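Local structure of dockerin type 1 (Clostridium thermocellum, 4DH2) at residues Asp20-Ile28 and Ile52-Lys61. The protein binds calcium and docks onto a partner cohesin as a type I dockerin domain, probably anchoring its parent protein, perhaps a glycoside hydrolase, to the cellulosome system. Numbering follows the deposited sequence.
With CA (calcium ion), chain H; CA (calcium ion), chain I; SO4 (sulfate ion), chain J; SO4 (sulfate ion), chain K.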
# COMPACT_ATOMS: atom_id res chain seq x y z
N ASP B 20 9.40 -8.49 5.38
CA ASP B 20 9.45 -9.90 5.01
C ASP B 20 9.41 -10.06 3.50
O ASP B 20 10.03 -10.96 2.94
CB ASP B 20 8.29 -10.63 5.63
CG ASP B 20 8.30 -10.50 7.14
OD1 ASP B 20 9.18 -11.09 7.78
OD2 ASP B 20 7.46 -9.74 7.64
N TYR B 21 8.66 -9.20 2.84
CA TYR B 21 8.59 -9.21 1.37
C TYR B 21 9.94 -8.88 0.73
O TYR B 21 10.41 -9.57 -0.19
CB TYR B 21 7.53 -8.20 0.92
CG TYR B 21 7.22 -8.20 -0.56
CD1 TYR B 21 6.80 -9.35 -1.21
CD2 TYR B 21 7.29 -7.02 -1.29
CE1 TYR B 21 6.51 -9.34 -2.55
CE2 TYR B 21 6.99 -7.00 -2.65
CZ TYR B 21 6.60 -8.18 -3.26
OH TYR B 21 6.30 -8.19 -4.60
N VAL B 22 10.56 -7.80 1.20
CA VAL B 22 11.87 -7.41 0.69
C VAL B 22 12.90 -8.50 0.96
O VAL B 22 13.69 -8.86 0.06
CB VAL B 22 12.31 -6.09 1.35
CG1 VAL B 22 13.72 -5.75 0.94
CG2 VAL B 22 11.34 -4.94 0.93
N LEU B 23 12.88 -9.07 2.17
CA LEU B 23 13.79 -10.16 2.50
C LEU B 23 13.58 -11.40 1.61
O LEU B 23 14.55 -12.02 1.14
CB LEU B 23 13.70 -10.54 3.98
CG LEU B 23 14.32 -9.54 4.96
CD1 LEU B 23 13.93 -9.92 6.37
CD2 LEU B 23 15.83 -9.46 4.84
N MET B 24 12.33 -11.76 1.37
CA MET B 24 12.03 -12.88 0.49
C MET B 24 12.61 -12.64 -0.91
O MET B 24 13.26 -13.52 -1.50
CB MET B 24 10.51 -13.05 0.39
CG MET B 24 10.09 -14.05 -0.65
SD MET B 24 10.42 -15.74 -0.15
CE MET B 24 8.91 -15.95 0.80
N LYS B 25 12.36 -11.45 -1.45
CA LYS B 25 12.91 -11.08 -2.76
C LYS B 25 14.42 -11.18 -2.79
O LYS B 25 15.00 -11.74 -3.76
CB LYS B 25 12.46 -9.67 -3.18
CG LYS B 25 11.08 -9.63 -3.83
CD LYS B 25 10.88 -8.31 -4.57
CE LYS B 25 9.46 -8.10 -5.15
NZ LYS B 25 9.21 -6.68 -5.72
N ARG B 26 15.08 -10.62 -1.78
CA ARG B 26 16.54 -10.67 -1.74
C ARG B 26 17.04 -12.07 -1.57
O ARG B 26 18.05 -12.45 -2.12
CB ARG B 26 17.07 -9.80 -0.60
CG ARG B 26 16.83 -8.33 -0.90
CD ARG B 26 17.32 -7.42 0.24
NE ARG B 26 16.95 -6.06 -0.10
CZ ARG B 26 17.13 -5.01 0.68
NH1 ARG B 26 17.72 -5.17 1.85
NH2 ARG B 26 16.72 -3.82 0.28
N TYR B 27 16.31 -12.87 -0.81
CA TYR B 27 16.71 -14.24 -0.60
C TYR B 27 16.64 -15.04 -1.91
O TYR B 27 17.59 -15.76 -2.23
CB TYR B 27 15.85 -14.85 0.49
CG TYR B 27 16.01 -16.33 0.70
CD1 TYR B 27 16.73 -16.82 1.79
CD2 TYR B 27 15.37 -17.24 -0.12
CE1 TYR B 27 16.84 -18.17 2.03
CE2 TYR B 27 15.50 -18.60 0.09
CZ TYR B 27 16.23 -19.07 1.17
OH TYR B 27 16.33 -20.44 1.41
N ILE B 28 15.55 -14.90 -2.65
CA ILE B 28 15.40 -15.65 -3.91
C ILE B 28 16.43 -15.17 -4.93
O ILE B 28 16.92 -15.95 -5.74
CB ILE B 28 13.98 -15.57 -4.45
CG1 ILE B 28 13.03 -16.29 -3.48
CG2 ILE B 28 13.88 -16.23 -5.84
CD1 ILE B 28 11.60 -15.88 -3.70
N ILE B 52 10.90 -23.00 -1.70
CA ILE B 52 10.83 -21.54 -1.53
C ILE B 52 11.23 -20.93 -2.86
O ILE B 52 12.34 -21.15 -3.36
CB ILE B 52 11.80 -21.00 -0.48
CG1 ILE B 52 11.60 -21.69 0.87
CG2 ILE B 52 11.57 -19.49 -0.31
CD1 ILE B 52 12.65 -21.25 1.93
N ASN B 53 10.32 -20.17 -3.45
CA ASN B 53 10.62 -19.53 -4.72
C ASN B 53 9.64 -18.39 -5.00
O ASN B 53 8.98 -17.93 -4.09
CB ASN B 53 10.65 -20.54 -5.85
CG ASN B 53 9.34 -21.20 -6.10
OD1 ASN B 53 8.28 -20.80 -5.61
ND2 ASN B 53 9.39 -22.27 -6.90
N ASP B 54 9.59 -17.94 -6.25
CA ASP B 54 8.84 -16.73 -6.55
C ASP B 54 7.33 -16.92 -6.31
O ASP B 54 6.59 -15.95 -6.11
CB ASP B 54 9.22 -16.19 -7.94
CG ASP B 54 10.60 -15.45 -7.92
OD1 ASP B 54 10.79 -14.55 -7.04
OD2 ASP B 54 11.51 -15.77 -8.73
N ILE B 55 6.85 -18.16 -6.29
CA ILE B 55 5.45 -18.39 -5.94
C ILE B 55 5.16 -17.92 -4.51
O ILE B 55 4.12 -17.33 -4.23
CB ILE B 55 5.10 -19.87 -6.09
CG1 ILE B 55 5.21 -20.26 -7.56
CG2 ILE B 55 3.68 -20.12 -5.54
CD1 ILE B 55 5.17 -21.78 -7.79
N ASP B 56 6.09 -18.19 -3.61
CA ASP B 56 5.96 -17.74 -2.24
C ASP B 56 6.02 -16.23 -2.15
O ASP B 56 5.24 -15.62 -1.42
CB ASP B 56 7.07 -18.34 -1.39
CG ASP B 56 6.99 -19.83 -1.39
OD1 ASP B 56 6.03 -20.35 -0.81
OD2 ASP B 56 7.84 -20.48 -2.03
N CYS B 57 6.94 -15.64 -2.92
CA CYS B 57 7.02 -14.18 -2.97
C CYS B 57 5.69 -13.59 -3.43
O CYS B 57 5.20 -12.60 -2.88
CB CYS B 57 8.11 -13.75 -3.92
SG CYS B 57 8.81 -12.16 -3.47
N ASN B 58 5.11 -14.19 -4.47
CA ASN B 58 3.82 -13.71 -4.97
C ASN B 58 2.71 -13.86 -3.94
O ASN B 58 1.82 -13.00 -3.85
CB ASN B 58 3.44 -14.45 -6.24
CG ASN B 58 2.29 -13.76 -6.96
OD1 ASN B 58 2.46 -12.66 -7.48
ND2 ASN B 58 1.13 -14.38 -6.94
N TYR B 59 2.74 -14.92 -3.13
CA TYR B 59 1.75 -15.07 -2.07
C TYR B 59 1.93 -13.97 -1.06
O TYR B 59 0.96 -13.43 -0.55
CB TYR B 59 1.81 -16.42 -1.37
CG TYR B 59 0.95 -17.46 -2.02
CD1 TYR B 59 1.50 -18.43 -2.84
CD2 TYR B 59 -0.42 -17.45 -1.85
CE1 TYR B 59 0.72 -19.38 -3.46
CE2 TYR B 59 -1.22 -18.39 -2.47
CZ TYR B 59 -0.65 -19.35 -3.26
OH TYR B 59 -1.46 -20.28 -3.87
N LEU B 60 3.18 -13.63 -0.75
CA LEU B 60 3.41 -12.52 0.17
C LEU B 60 2.82 -11.22 -0.39
O LEU B 60 2.19 -10.45 0.35
CB LEU B 60 4.88 -12.29 0.49
CG LEU B 60 5.41 -12.90 1.77
CD1 LEU B 60 5.42 -14.41 1.63
CD2 LEU B 60 6.80 -12.37 2.05
N LYS B 61 3.03 -10.98 -1.69
CA LYS B 61 2.50 -9.79 -2.35
C LYS B 61 0.98 -9.78 -2.20
O LYS B 61 0.41 -8.77 -1.81
CB LYS B 61 2.90 -9.76 -3.83
CG LYS B 61 2.30 -8.61 -4.64
CD LYS B 61 2.55 -8.72 -6.15
CE LYS B 61 3.97 -8.29 -6.53
NZ LYS B 61 4.15 -7.88 -7.97
CA CA H . 8.31 -10.10 9.87
CA CA I . 6.53 -22.61 -1.72
S SO4 J . 0.10 -22.96 -5.67
O1 SO4 J . -0.23 -21.63 -6.17
O2 SO4 J . 1.44 -23.29 -6.14
O3 SO4 J . 0.01 -22.99 -4.21
O4 SO4 J . -0.87 -23.94 -6.17
S SO4 K . -1.72 -12.39 -8.99
O1 SO4 K . -1.62 -11.12 -9.71
O2 SO4 K . -1.01 -13.42 -9.75
O3 SO4 K . -1.10 -12.25 -7.67
O4 SO4 K . -3.13 -12.76 -8.82
O HOH W 1 13.28 -12.32 -6.24
O HOH W 2 6.56 -22.44 -4.02
O HOH W 3 8.78 -7.75 9.52
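Cys57 pushes its side chain as a knob into a hole formed by Tyr21, Met24, Lys25 and Ile28, and the distances locate it there: SG lies 3.4 Å from Lys25 CG and 3.6 Å from Met24 CG. The same sulfur makes an oblique sulfur-aromatic contact with the Tyr21 ring, 4.7 Å from its centroid and 50° off the normal. With CG anti to the backbone N (chi1 -173°), the Tyr21 ring leans across to the other helix, where the Cys57 carbonyl oxygen meets its edge, near the ring plane, while Leu60 CB and Lys61 CB approach obliquely. Met24 bends at chi2 and chi3, which brings CE against both Asp56 CB, at 3.7 Å, and Leu60 CD1; its SD rests against Ile52 CG2. At the far end Ile28 CD1 abuts the Asn53 backbone O at 3.3 Å, and Tyr27 crosses Ile52 at about a right angle, CE2 against CG2.

No direct hydrogen bond joins the segments, so apolar packing carries the interface. A capping box starts helix 54-64: Ile55 N donates to Asn53 OD1, and Asn53 N to Asp56 OD2 (2.9 Å). That carboxylate also chelates one calcium through both oxygens, as Asp20 does the other, alongside Asp45, Asn47, Asp49 and the backbone O of Val51, and Asp9, Asn11, Asp13 and the backbone O of Val15, respectively, with a water in each site. Lys25 and Lys61 reach past the interface to salt bridges, Lys25 to Asp94 and Asp96, Lys61 to Asp79, all of the cohesin chain.

Helices 18-28 and 54-64 run nearly antiparallel, their segment axes 9.7 Å apart at 165°, the paired calcium-loop helices of the dockerin fold; helix 40-44 borders the Tyr27 and Ile52 end, and the cohesin packs on Tyr21.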